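Long-range contacts in protein yesU (Bacillus subtilis, PDB 1OQ1), which is of unknown function but has a galectin-like beta-sandwich fold of the concanavalin clan, which is consistent with carbohydrate binding: residues Y5-C10 with A216-V221; V52-E57 with E90-P95; F59-I64 with K167-V172; F69-Q74 with D155-P160; R121-E126 with R203-M208. All blocks are in the same frame, centred on the assembly; numbering follows the deposited sequence.

Contact 1: residues Y5-C10 with A216-V221; sequences YKEGAC and AVHQAV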
# COMPACT_ATOMS: atom_id res chain seq x y z
N TYR A 5 -19.74 -5.22 2.02
CA TYR A 5 -19.37 -4.54 0.78
C TYR A 5 -19.23 -5.57 -0.33
O TYR A 5 -18.80 -6.70 -0.08
CB TYR A 5 -18.04 -3.80 0.90
CG TYR A 5 -18.13 -2.41 1.46
CD1 TYR A 5 -18.09 -2.19 2.84
CD2 TYR A 5 -18.26 -1.31 0.62
CE1 TYR A 5 -18.18 -0.91 3.36
CE2 TYR A 5 -18.36 -0.02 1.13
CZ TYR A 5 -18.32 0.17 2.50
OH TYR A 5 -18.41 1.43 3.01
N LYS A 6 -19.58 -5.17 -1.55
CA LYS A 6 -19.43 -6.04 -2.71
C LYS A 6 -18.60 -5.28 -3.73
O LYS A 6 -18.60 -4.05 -3.75
CB LYS A 6 -20.79 -6.38 -3.34
CG LYS A 6 -21.66 -7.32 -2.53
CD LYS A 6 -20.95 -8.64 -2.24
CE LYS A 6 -21.88 -9.63 -1.56
NZ LYS A 6 -21.14 -10.84 -1.08
N GLU A 7 -17.87 -6.01 -4.57
CA GLU A 7 -17.07 -5.36 -5.60
C GLU A 7 -18.00 -5.04 -6.76
O GLU A 7 -18.82 -5.88 -7.15
CB GLU A 7 -15.95 -6.28 -6.07
CG GLU A 7 -14.86 -6.49 -5.04
CD GLU A 7 -13.76 -7.41 -5.54
OE1 GLU A 7 -13.26 -7.18 -6.65
OE2 GLU A 7 -13.40 -8.36 -4.81
N GLY A 8 -17.90 -3.83 -7.29
CA GLY A 8 -18.73 -3.43 -8.41
C GLY A 8 -17.95 -3.47 -9.71
O GLY A 8 -17.18 -4.40 -9.96
N ALA A 9 -18.15 -2.46 -10.55
CA ALA A 9 -17.47 -2.39 -11.84
C ALA A 9 -15.95 -2.37 -11.67
O ALA A 9 -15.44 -1.79 -10.71
CB ALA A 9 -17.92 -1.15 -12.60
N CYS A 10 -15.24 -2.99 -12.60
CA CYS A 10 -13.78 -3.01 -12.53
C CYS A 10 -13.28 -1.70 -13.13
O CYS A 10 -13.61 -1.36 -14.27
CB CYS A 10 -13.21 -4.18 -13.33
SG CYS A 10 -11.40 -4.30 -13.25
N ALA A 216 -5.74 -5.05 -8.77
CA ALA A 216 -6.99 -4.55 -9.34
C ALA A 216 -7.73 -3.59 -8.42
O ALA A 216 -7.57 -3.63 -7.20
CB ALA A 216 -7.89 -5.73 -9.69
N VAL A 217 -8.55 -2.74 -9.03
CA VAL A 217 -9.36 -1.76 -8.30
C VAL A 217 -10.79 -1.84 -8.83
O VAL A 217 -11.04 -1.67 -10.02
CB VAL A 217 -8.83 -0.32 -8.50
CG1 VAL A 217 -9.66 0.66 -7.68
CG2 VAL A 217 -7.37 -0.23 -8.10
N HIS A 218 -11.74 -2.11 -7.93
CA HIS A 218 -13.15 -2.19 -8.29
C HIS A 218 -13.93 -1.14 -7.50
O HIS A 218 -13.46 -0.65 -6.48
CB HIS A 218 -13.72 -3.57 -7.94
CG HIS A 218 -13.21 -4.69 -8.81
ND1 HIS A 218 -13.95 -5.22 -9.85
CD2 HIS A 218 -12.05 -5.37 -8.78
CE1 HIS A 218 -13.26 -6.20 -10.41
NE2 HIS A 218 -12.10 -6.31 -9.79
N GLN A 219 -15.12 -0.80 -7.99
CA GLN A 219 -15.98 0.15 -7.30
C GLN A 219 -16.44 -0.53 -6.02
O GLN A 219 -16.70 -1.74 -6.02
CB GLN A 219 -17.21 0.48 -8.15
CG GLN A 219 -16.98 1.46 -9.28
CD GLN A 219 -16.86 2.89 -8.79
OE1 GLN A 219 -17.65 3.34 -7.96
NE2 GLN A 219 -15.87 3.61 -9.31
N ALA A 220 -16.52 0.21 -4.92
CA ALA A 220 -16.97 -0.37 -3.66
C ALA A 220 -18.49 -0.21 -3.57
O ALA A 220 -19.00 0.90 -3.67
CB ALA A 220 -16.30 0.32 -2.48
N VAL A 221 -19.19 -1.32 -3.39
CA VAL A 221 -20.64 -1.29 -3.28
C VAL A 221 -21.05 -1.59 -1.85
O VAL A 221 -20.90 -2.71 -1.36
CB VAL A 221 -21.30 -2.33 -4.22
CG1 VAL A 221 -22.81 -2.29 -4.05
CG2 VAL A 221 -20.91 -2.03 -5.65
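K6 and V221 form an antiparallel hydrogen-bonded pair, K6 N reaching V221 O at 2.8 Å and V221 N returning to K6 O. The short strand axes, 5-8 and 216-221, run at 132° to each other and come within 4.5 Å. E7 lies opposite A220 and C10 opposite H218, a shift of one residue that marks a beta bulge; across it G8 N bonds to Q219 O at 2.7 Å, and Q219 N bonds to A9 O. The N-terminal strand is thereby joined to the C-terminal one in the same sheet of the galectin-like sandwich, with strand 63-73 on the far flank of 209-222. H218 carries much of the side-chain contact. E7 OE1 sits 3.0 Å from H218 CD2, over one ring face near the rim, while C10 SG covers the opposite face 4.2 Å from the H218 ring centroid. In the ring plane, H218 ND1 gives a weak bond to G8 O at 3.3 Å. Y5 CD2 touches A220 CB, and its hydroxyl bonds to D168.

Contact 2: residues V52-E57 with E90-P95; sequences VFWCPE and EDLFDP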
# COMPACT_ATOMS: atom_id res chain seq x y z
N VAL A 52 9.21 3.81 -2.84
CA VAL A 52 7.77 3.80 -3.02
C VAL A 52 7.63 3.74 -4.54
O VAL A 52 8.18 4.58 -5.26
CB VAL A 52 7.09 5.07 -2.49
CG1 VAL A 52 5.58 4.95 -2.69
CG2 VAL A 52 7.39 5.25 -1.00
N PHE A 53 6.91 2.74 -5.02
CA PHE A 53 6.70 2.51 -6.45
C PHE A 53 5.23 2.81 -6.73
O PHE A 53 4.35 2.05 -6.34
CB PHE A 53 7.04 1.04 -6.76
CG PHE A 53 7.07 0.70 -8.22
CD1 PHE A 53 7.62 1.57 -9.15
CD2 PHE A 53 6.59 -0.54 -8.65
CE1 PHE A 53 7.71 1.20 -10.49
CE2 PHE A 53 6.68 -0.91 -9.99
CZ PHE A 53 7.24 -0.04 -10.91
N TRP A 54 4.97 3.92 -7.41
CA TRP A 54 3.61 4.37 -7.69
C TRP A 54 2.95 3.99 -9.01
O TRP A 54 3.58 4.02 -10.06
CB TRP A 54 3.51 5.90 -7.61
CG TRP A 54 3.93 6.52 -6.34
CD1 TRP A 54 5.16 7.02 -6.03
CD2 TRP A 54 3.10 6.75 -5.19
NE1 TRP A 54 5.15 7.55 -4.76
CE2 TRP A 54 3.90 7.40 -4.22
CE3 TRP A 54 1.76 6.47 -4.89
CZ2 TRP A 54 3.41 7.77 -2.97
CZ3 TRP A 54 1.27 6.84 -3.64
CH2 TRP A 54 2.09 7.49 -2.69
N CYS A 55 1.66 3.67 -8.92
CA CYS A 55 0.85 3.40 -10.10
C CYS A 55 0.52 4.84 -10.52
O CYS A 55 0.23 5.69 -9.68
CB CYS A 55 -0.42 2.65 -9.70
SG CYS A 55 -1.69 2.56 -10.98
N PRO A 56 0.54 5.14 -11.83
CA PRO A 56 0.25 6.51 -12.25
C PRO A 56 -1.21 6.98 -12.25
O PRO A 56 -1.47 8.18 -12.31
CB PRO A 56 0.85 6.57 -13.65
CG PRO A 56 0.52 5.19 -14.18
CD PRO A 56 0.85 4.28 -12.99
N GLU A 57 -2.14 6.04 -12.18
CA GLU A 57 -3.57 6.36 -12.21
C GLU A 57 -4.16 6.96 -10.95
O GLU A 57 -3.86 6.52 -9.84
CB GLU A 57 -4.37 5.10 -12.56
CG GLU A 57 -3.90 4.40 -13.81
CD GLU A 57 -4.14 5.22 -15.05
OE1 GLU A 57 -3.40 5.03 -16.05
OE2 GLU A 57 -5.07 6.06 -15.04
N GLU A 90 -3.27 18.71 -5.36
CA GLU A 90 -2.50 18.56 -6.59
C GLU A 90 -2.28 17.09 -6.94
O GLU A 90 -2.26 16.22 -6.06
CB GLU A 90 -1.13 19.24 -6.48
CG GLU A 90 -1.17 20.68 -6.01
CD GLU A 90 -0.90 20.82 -4.52
OE1 GLU A 90 -1.50 20.06 -3.73
OE2 GLU A 90 -0.08 21.69 -4.15
N ASP A 91 -2.12 16.82 -8.23
CA ASP A 91 -1.84 15.47 -8.70
C ASP A 91 -0.51 15.11 -8.04
O ASP A 91 0.41 15.92 -8.02
CB ASP A 91 -1.67 15.46 -10.22
CG ASP A 91 -1.37 14.08 -10.76
OD1 ASP A 91 -2.33 13.29 -10.93
OD2 ASP A 91 -0.18 13.77 -10.99
N LEU A 92 -0.41 13.90 -7.52
CA LEU A 92 0.82 13.48 -6.84
C LEU A 92 2.09 13.70 -7.66
O LEU A 92 3.19 13.78 -7.10
CB LEU A 92 0.73 12.01 -6.45
CG LEU A 92 1.67 11.61 -5.31
CD1 LEU A 92 1.21 12.29 -4.02
CD2 LEU A 92 1.65 10.11 -5.14
N PHE A 93 1.96 13.80 -8.98
CA PHE A 93 3.15 13.97 -9.81
C PHE A 93 3.28 15.36 -10.43
O PHE A 93 4.09 15.57 -11.34
CB PHE A 93 3.17 12.88 -10.89
CG PHE A 93 3.08 11.49 -10.32
CD1 PHE A 93 4.02 11.04 -9.40
CD2 PHE A 93 2.02 10.66 -10.66
CE1 PHE A 93 3.91 9.78 -8.82
CE2 PHE A 93 1.90 9.39 -10.08
CZ PHE A 93 2.84 8.95 -9.16
N ASP A 94 2.50 16.30 -9.91
CA ASP A 94 2.56 17.68 -10.39
C ASP A 94 3.96 18.20 -10.06
O ASP A 94 4.45 18.01 -8.96
CB ASP A 94 1.50 18.53 -9.70
CG ASP A 94 1.41 19.93 -10.27
OD1 ASP A 94 2.42 20.66 -10.24
OD2 ASP A 94 0.32 20.30 -10.75
N PRO A 95 4.62 18.87 -11.02
CA PRO A 95 5.96 19.40 -10.79
C PRO A 95 6.10 20.38 -9.62
O PRO A 95 7.20 20.60 -9.11
CB PRO A 95 6.33 20.03 -12.13
CG PRO A 95 5.00 20.43 -12.70
CD PRO A 95 4.13 19.24 -12.37
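W54, on strand 51-54, meets a type I beta turn running from D91 to D94, closed by D94 N on D91 O; the nearest CA pair across the contact, P56 and F93, is 8.4 Å apart, so side chains bridge the gap. L92 CD2 stands 3.4 Å from the centroid of the W54 six-membered ring and 1° off its normal, a CH-pi contact in which one methyl sits centrally over the benzo ring. The opposite face is covered by V52 CG1. This places the loop after strand 76-86 against the seven-stranded sheet of the galectin-like sandwich, where 51-54 adjoins 199-205. F93 turns its edge toward the W54 five-membered ring in an offset edge-to-face pair, planes at 78° and centroids 5.6 Å apart. Its CZ reaches W54 CB at 3.5 Å, nearly in the F93 ring plane, and CE2 lies 4.0 Å from P56 CA. Within the turn, D91 OD2 accepts from F93 N at 2.9 Å, an Asx turn, while D91 OD1 forms a salt bridge with K199.

Contact 3: residues F59-I64 with K167-V172; sequences FPDGII and KDKGYV
G62 and I63 both face K167, a G1 beta bulge at the start of strand 63-73, where it pairs with strand 161-168 in one sheet of the galectin-like sandwich. Two backbone hydrogen bonds define the antiparallel pair: I63 N to K167 O at 2.8 Å and K167 N to I63 O at 2.9 Å. The bulge residue G62 has positive phi (71°), a backbone shape that favours glycine. Just beyond K167, the chain reverses through a type II' turn from D168 to Y171 into strand 171-176.

The polar side-chain contacts converge on D61 OD1, which accepts from three donors. The backbone N of K169 approaches on the syn side at 2.9 Å and G62 N on the anti side, both tilted out of the carboxylate plane, and K167 NZ meets the oxygen from above that plane at 2.8 Å in a salt bridge. Three donors on one oxygen should fix the rotation of the carboxylate and probably favour its ionised form. CG of D61 lies anti to the backbone N (chi1 -165°), which carries the group across to the turn. Bends at chi2 (65°) and chi4 bring K167 NZ to hydrogen-bond K169 O at 2.9 Å, on a lone pair in the carbonyl plane, and also L195 O.

Apolar contact is slighter: I63 CG1 lies 4.2 Å from K167 CB.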
# COMPACT_ATOMS: atom_id res chain seq x y z
N PHE A 59 -7.14 7.15 -8.63
CA PHE A 59 -8.34 6.38 -8.39
C PHE A 59 -9.34 7.18 -7.57
O PHE A 59 -8.96 8.04 -6.77
CB PHE A 59 -8.00 5.07 -7.67
CG PHE A 59 -7.10 4.17 -8.47
CD1 PHE A 59 -5.74 4.09 -8.19
CD2 PHE A 59 -7.61 3.43 -9.53
CE1 PHE A 59 -4.90 3.28 -8.95
CE2 PHE A 59 -6.78 2.62 -10.30
CZ PHE A 59 -5.42 2.55 -10.01
N PRO A 60 -10.63 6.94 -7.78
CA PRO A 60 -11.66 7.67 -7.03
C PRO A 60 -11.83 7.10 -5.63
O PRO A 60 -11.19 6.10 -5.26
CB PRO A 60 -12.90 7.45 -7.88
CG PRO A 60 -12.71 6.03 -8.35
CD PRO A 60 -11.24 6.04 -8.77
N ASP A 61 -12.67 7.75 -4.84
CA ASP A 61 -12.96 7.28 -3.50
C ASP A 61 -13.99 6.16 -3.71
O ASP A 61 -14.53 6.04 -4.81
CB ASP A 61 -13.58 8.41 -2.68
CG ASP A 61 -13.57 8.14 -1.19
OD1 ASP A 61 -13.24 7.00 -0.78
OD2 ASP A 61 -13.90 9.08 -0.43
N GLY A 62 -14.25 5.36 -2.69
CA GLY A 62 -15.23 4.30 -2.82
C GLY A 62 -14.75 3.17 -3.70
O GLY A 62 -15.36 2.86 -4.73
N ILE A 63 -13.66 2.53 -3.29
CA ILE A 63 -13.08 1.45 -4.08
C ILE A 63 -12.63 0.27 -3.22
O ILE A 63 -12.46 0.39 -2.01
CB ILE A 63 -11.84 1.95 -4.85
CG1 ILE A 63 -10.85 2.60 -3.87
CG2 ILE A 63 -12.27 2.94 -5.94
CD1 ILE A 63 -9.50 2.96 -4.47
N ILE A 64 -12.43 -0.86 -3.88
CA ILE A 64 -11.93 -2.06 -3.23
C ILE A 64 -10.67 -2.42 -4.00
O ILE A 64 -10.71 -2.64 -5.21
CB ILE A 64 -12.95 -3.21 -3.29
CG1 ILE A 64 -14.21 -2.82 -2.49
CG2 ILE A 64 -12.34 -4.49 -2.71
CD1 ILE A 64 -15.28 -3.90 -2.44
N LYS A 167 -11.86 1.27 0.71
CA LYS A 167 -11.72 2.70 0.99
C LYS A 167 -13.00 3.38 0.52
O LYS A 167 -13.29 3.44 -0.68
CB LYS A 167 -10.52 3.28 0.24
CG LYS A 167 -10.44 4.81 0.25
CD LYS A 167 -10.23 5.35 1.65
CE LYS A 167 -10.12 6.87 1.64
NZ LYS A 167 -11.38 7.53 1.21
N ASP A 168 -13.78 3.90 1.47
CA ASP A 168 -15.04 4.54 1.14
C ASP A 168 -15.25 5.70 2.09
O ASP A 168 -15.77 5.55 3.20
CB ASP A 168 -16.18 3.51 1.27
CG ASP A 168 -17.52 4.07 0.87
OD1 ASP A 168 -17.55 5.14 0.22
OD2 ASP A 168 -18.55 3.44 1.19
N LYS A 169 -14.81 6.88 1.63
CA LYS A 169 -14.87 8.09 2.43
C LYS A 169 -14.11 7.85 3.73
O LYS A 169 -12.94 7.48 3.70
CB LYS A 169 -16.33 8.51 2.66
CG LYS A 169 -17.01 8.95 1.36
CD LYS A 169 -18.36 9.61 1.61
CE LYS A 169 -18.97 10.09 0.30
NZ LYS A 169 -19.23 8.97 -0.64
N GLY A 170 -14.75 8.03 4.88
CA GLY A 170 -14.03 7.82 6.13
C GLY A 170 -13.72 6.37 6.49
O GLY A 170 -12.88 6.11 7.36
N TYR A 171 -14.37 5.43 5.82
CA TYR A 171 -14.19 4.01 6.12
C TYR A 171 -13.05 3.28 5.42
O TYR A 171 -12.88 3.40 4.21
CB TYR A 171 -15.50 3.26 5.83
CG TYR A 171 -15.50 1.82 6.27
CD1 TYR A 171 -15.44 1.48 7.62
CD2 TYR A 171 -15.56 0.78 5.33
CE1 TYR A 171 -15.45 0.15 8.03
CE2 TYR A 171 -15.56 -0.56 5.74
CZ TYR A 171 -15.50 -0.86 7.10
OH TYR A 171 -15.52 -2.17 7.52
N VAL A 172 -12.28 2.51 6.19
CA VAL A 172 -11.18 1.70 5.68
C VAL A 172 -11.26 0.31 6.32
O VAL A 172 -11.46 0.20 7.53
CB VAL A 172 -9.79 2.29 6.04
CG1 VAL A 172 -8.68 1.36 5.54
CG2 VAL A 172 -9.63 3.67 5.41

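Contact 4: residues F69-Q74 with D155-P160; sequences FSPIEQ and DDADSP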
# COMPACT_ATOMS: atom_id res chain seq x y z
N PHE A 69 0.09 -11.19 -2.92
CA PHE A 69 1.36 -10.86 -2.27
C PHE A 69 2.13 -12.09 -1.81
O PHE A 69 1.55 -12.99 -1.19
CB PHE A 69 1.09 -9.96 -1.06
CG PHE A 69 2.30 -9.69 -0.21
CD1 PHE A 69 3.29 -8.82 -0.65
CD2 PHE A 69 2.43 -10.27 1.05
CE1 PHE A 69 4.40 -8.54 0.15
CE2 PHE A 69 3.53 -10.00 1.86
CZ PHE A 69 4.52 -9.14 1.40
N SER A 70 3.43 -12.13 -2.08
CA SER A 70 4.28 -13.25 -1.67
C SER A 70 5.56 -12.74 -1.02
O SER A 70 6.40 -12.13 -1.68
CB SER A 70 4.66 -14.10 -2.88
OG SER A 70 3.53 -14.57 -3.57
N PRO A 71 5.72 -12.95 0.30
CA PRO A 71 6.94 -12.50 0.98
C PRO A 71 8.02 -13.53 0.67
O PRO A 71 7.88 -14.70 1.02
CB PRO A 71 6.52 -12.49 2.45
CG PRO A 71 5.58 -13.66 2.52
CD PRO A 71 4.75 -13.51 1.26
N ILE A 72 9.10 -13.10 0.03
CA ILE A 72 10.16 -14.01 -0.37
C ILE A 72 11.39 -14.01 0.53
O ILE A 72 11.95 -15.07 0.81
CB ILE A 72 10.63 -13.69 -1.81
CG1 ILE A 72 9.43 -13.74 -2.76
CG2 ILE A 72 11.71 -14.68 -2.26
CD1 ILE A 72 8.68 -15.07 -2.74
N GLU A 73 11.79 -12.83 1.00
CA GLU A 73 12.97 -12.73 1.85
C GLU A 73 12.89 -11.55 2.82
O GLU A 73 12.48 -10.46 2.44
CB GLU A 73 14.21 -12.59 0.96
CG GLU A 73 15.52 -13.00 1.58
CD GLU A 73 16.66 -12.97 0.58
OE1 GLU A 73 17.04 -11.86 0.13
OE2 GLU A 73 17.17 -14.05 0.22
N GLN A 74 13.28 -11.79 4.07
CA GLN A 74 13.28 -10.74 5.10
C GLN A 74 14.73 -10.66 5.59
O GLN A 74 15.56 -11.48 5.19
CB GLN A 74 12.35 -11.13 6.25
CG GLN A 74 12.83 -12.31 7.08
CD GLN A 74 11.87 -12.69 8.20
OE1 GLN A 74 12.27 -13.28 9.20
NE2 GLN A 74 10.59 -12.38 8.02
N ASP A 155 9.94 -18.69 5.33
CA ASP A 155 10.16 -20.13 5.44
C ASP A 155 8.89 -20.97 5.53
O ASP A 155 8.84 -22.09 5.02
CB ASP A 155 11.09 -20.44 6.64
CG ASP A 155 10.57 -19.90 7.96
OD1 ASP A 155 9.57 -19.16 7.97
OD2 ASP A 155 11.19 -20.21 9.00
N ASP A 156 7.85 -20.42 6.16
CA ASP A 156 6.59 -21.15 6.31
C ASP A 156 5.47 -20.66 5.39
O ASP A 156 4.32 -21.09 5.55
CB ASP A 156 6.07 -21.06 7.75
CG ASP A 156 6.98 -21.74 8.75
OD1 ASP A 156 7.72 -22.67 8.37
OD2 ASP A 156 6.93 -21.35 9.93
N ALA A 157 5.78 -19.78 4.45
CA ALA A 157 4.76 -19.24 3.55
C ALA A 157 4.12 -20.24 2.60
O ALA A 157 4.73 -21.22 2.18
CB ALA A 157 5.35 -18.09 2.74
N ASP A 158 2.85 -19.99 2.29
CA ASP A 158 2.08 -20.78 1.33
C ASP A 158 1.51 -19.69 0.42
O ASP A 158 0.30 -19.47 0.35
CB ASP A 158 0.95 -21.55 2.01
CG ASP A 158 0.09 -22.32 1.02
OD1 ASP A 158 0.61 -22.69 -0.05
OD2 ASP A 158 -1.10 -22.57 1.32
N SER A 159 2.42 -19.01 -0.27
CA SER A 159 2.10 -17.90 -1.16
C SER A 159 1.43 -18.30 -2.47
O SER A 159 1.58 -19.43 -2.94
CB SER A 159 3.38 -17.12 -1.47
OG SER A 159 3.96 -16.61 -0.28
N PRO A 160 0.69 -17.37 -3.09
CA PRO A 160 0.49 -16.00 -2.59
C PRO A 160 -0.69 -15.83 -1.63
O PRO A 160 -1.52 -16.72 -1.47
CB PRO A 160 0.28 -15.21 -3.88
CG PRO A 160 -0.51 -16.17 -4.70
CD PRO A 160 0.20 -17.50 -4.47
O HOH W 1 6.58 -16.67 -0.34
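A proline-rich loop between strands 142-148 and 161-168 lies against the C-terminal end of strand 63-73, in one sheet of the galectin-like sandwich. S70 meets S159 and P160 here, the CA atoms of S70 and P160 being 4.8 Å apart. The peptide bond before P160 is cis, and the chain then enters strand 161-168, whose Y161 pairs with F69 through the backbone.

S70 OG makes the close side-chain approaches. It lies 3.3 Å from S159 CB and equally far from P160 CB, so the oxygen rests against two carbons of the loop. Its position beside the backbone N (chi1 -57°) puts it against both carbons. On the strand's neighbouring residue, P71 CD comes to 3.6 Å from S159 OG, and P71 CG reaches A157 CB at 4.4 Å, a looser apolar touch. P160 CA also rests 3.5 Å from F69 O.

P71 also packs on F120, of strand 112-122 in the other sheet, and on M208. A water bridges the two segments, donating to P71 O at 2.7 Å and sharing a hydrogen bond with S159 OG at 2.6 Å.

Contact 5: residues R121-E126 with R203-M208; sequences RRKYAE and RQMAPM. With ACY (acetic acid), chain E.
K123 NZ gives a hydrogen bond to A206 O at 2.8 Å, the donor tilted 27° from the carbonyl plane. The lysine also has a long, weak ion pair with E48. With its chain bent at chi2 (64°), CD and CE lie alongside the same carbonyl, and NZ is 3.7 Å from P207 CD. Nearer the backbone, K123 CG touches SE, the selenium of M205, a selenomethionine, at 4.1 Å, the two side chains crossing at about a right angle.

The contact joins the chain at strand 112-122, just ahead of helix 125-128, to that at strand 199-205, both in the seven-stranded sheet of the galectin-like sandwich. The peptide bond before P207 is cis. Y124 occupies the N-cap position of the helix, and its OH lies 3.6 Å from M205 CE, while K123 CG covers one face of its ring.

On the other side of the selenomethionine sits an acetic acid, probably from the crystallisation liquor. R203 holds it edge-on in the guanidinium plane with two hydrogen bonds, NE to the acetic acid O at 3.0 Å and NH2 to OXT at 2.6 Å. M205 SE lies 3.4 Å from its carboxyl carbon.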
# COMPACT_ATOMS: atom_id res chain seq x y z
N ARG A 121 5.50 -6.32 8.69
CA ARG A 121 6.42 -5.38 9.31
C ARG A 121 7.47 -6.22 10.01
O ARG A 121 7.30 -6.58 11.17
CB ARG A 121 5.67 -4.51 10.32
CG ARG A 121 4.43 -3.85 9.74
CD ARG A 121 3.68 -3.05 10.80
NE ARG A 121 4.45 -1.91 11.29
CZ ARG A 121 4.98 -1.82 12.50
NH1 ARG A 121 4.83 -2.81 13.39
NH2 ARG A 121 5.67 -0.74 12.84
N ARG A 122 8.55 -6.54 9.29
CA ARG A 122 9.60 -7.39 9.84
C ARG A 122 11.01 -6.83 9.61
O ARG A 122 11.96 -7.59 9.48
CB ARG A 122 9.51 -8.78 9.20
CG ARG A 122 8.09 -9.33 9.03
CD ARG A 122 7.41 -9.63 10.37
NE ARG A 122 5.98 -9.83 10.19
CZ ARG A 122 5.42 -10.96 9.76
NH1 ARG A 122 6.17 -12.02 9.48
NH2 ARG A 122 4.10 -11.02 9.59
N LYS A 123 11.14 -5.50 9.58
CA LYS A 123 12.43 -4.87 9.36
C LYS A 123 13.29 -4.85 10.62
O LYS A 123 14.49 -5.14 10.57
CB LYS A 123 12.23 -3.44 8.84
CG LYS A 123 13.49 -2.57 8.82
CD LYS A 123 14.55 -3.09 7.85
CE LYS A 123 15.77 -2.18 7.85
NZ LYS A 123 16.81 -2.60 6.87
N TYR A 124 12.68 -4.51 11.75
CA TYR A 124 13.40 -4.42 13.03
C TYR A 124 12.97 -5.48 14.04
O TYR A 124 11.85 -6.00 13.97
CB TYR A 124 13.20 -3.02 13.62
CG TYR A 124 13.67 -1.90 12.72
CD1 TYR A 124 15.03 -1.73 12.44
CD2 TYR A 124 12.76 -1.02 12.13
CE1 TYR A 124 15.47 -0.70 11.59
CE2 TYR A 124 13.19 0.00 11.29
CZ TYR A 124 14.54 0.16 11.02
OH TYR A 124 14.96 1.17 10.20
N ALA A 125 13.85 -5.78 14.99
CA ALA A 125 13.56 -6.78 16.01
C ALA A 125 12.25 -6.49 16.75
O ALA A 125 11.45 -7.40 16.98
CB ALA A 125 14.71 -6.85 17.01
N GLU A 126 12.04 -5.24 17.13
CA GLU A 126 10.82 -4.88 17.84
C GLU A 126 9.58 -5.22 17.03
O GLU A 126 8.56 -5.63 17.58
CB GLU A 126 10.81 -3.39 18.17
CG GLU A 126 11.66 -3.01 19.36
CD GLU A 126 11.50 -1.55 19.74
OE1 GLU A 126 11.94 -0.68 18.97
OE2 GLU A 126 10.91 -1.28 20.81
N ARG A 203 5.28 0.48 -1.21
CA ARG A 203 6.54 0.77 -0.55
C ARG A 203 7.17 -0.46 0.07
O ARG A 203 6.49 -1.38 0.50
CB ARG A 203 6.35 1.83 0.55
CG ARG A 203 7.59 2.03 1.44
CD ARG A 203 7.36 3.14 2.45
NE ARG A 203 8.54 3.46 3.26
CZ ARG A 203 9.66 3.98 2.76
NH1 ARG A 203 9.77 4.22 1.47
NH2 ARG A 203 10.67 4.29 3.57
N GLN A 204 8.50 -0.47 0.11
CA GLN A 204 9.23 -1.56 0.74
C GLN A 204 10.43 -0.96 1.44
O GLN A 204 11.02 0.01 0.96
CB GLN A 204 9.74 -2.58 -0.28
CG GLN A 204 8.67 -3.44 -0.93
CD GLN A 204 9.26 -4.64 -1.65
OE1 GLN A 204 10.48 -4.79 -1.76
NE2 GLN A 204 8.39 -5.52 -2.14
N MSE A 205 10.77 -1.53 2.59
CA MSE A 205 11.96 -1.11 3.31
C MSE A 205 12.96 -2.21 2.97
O MSE A 205 12.64 -3.39 3.10
CB MSE A 205 11.72 -1.09 4.82
CG MSE A 205 10.94 0.11 5.32
SE MSE A 205 11.03 0.24 7.25
CE MSE A 205 12.72 1.19 7.41
N ALA A 206 14.13 -1.82 2.50
CA ALA A 206 15.16 -2.79 2.15
C ALA A 206 15.54 -3.53 3.42
O ALA A 206 15.42 -2.98 4.52
CB ALA A 206 16.38 -2.08 1.58
N PRO A 207 16.03 -4.78 3.30
CA PRO A 207 16.28 -5.56 2.08
C PRO A 207 15.14 -6.49 1.66
O PRO A 207 15.38 -7.59 1.14
CB PRO A 207 17.53 -6.33 2.44
CG PRO A 207 17.25 -6.71 3.85
CD PRO A 207 16.68 -5.43 4.46
N MSE A 208 13.91 -6.04 1.87
CA MSE A 208 12.73 -6.82 1.51
C MSE A 208 12.74 -7.35 0.08
O MSE A 208 13.16 -6.67 -0.85
CB MSE A 208 11.48 -5.94 1.69
CG MSE A 208 10.15 -6.64 1.45
SE MSE A 208 9.65 -7.74 2.94
CE MSE A 208 8.78 -9.20 1.99
C ACY E . 9.76 3.37 6.69
O ACY E . 8.66 2.87 6.16
OXT ACY E . 10.79 3.80 6.07
CH3 ACY E . 9.74 3.40 8.21

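How the contacts relate
From the N terminus, contact 1 pairs the first strand with the last and closes a loop of 205 residues in which the other four contacts are nested. Contact 2 opens at strand 51-54 and closes in the loop after 76-86; before it closes, contact 3 opens at the start of strand 63-73 and contact 4 further along it, so contact 2 crosses both. Contact 4 is nested inside contact 3. Contact 5 opens at 121-126, after contact 2 has closed, and crosses contacts 3 and 4. Contacts 1, 3 and 4 involve the eight-stranded sheet, contacts 2 and 5 the seven-stranded one. Contacts 1 and 3 adjoin through Y5 and D168, contacts 4 and 5 where Q74 packs on R122.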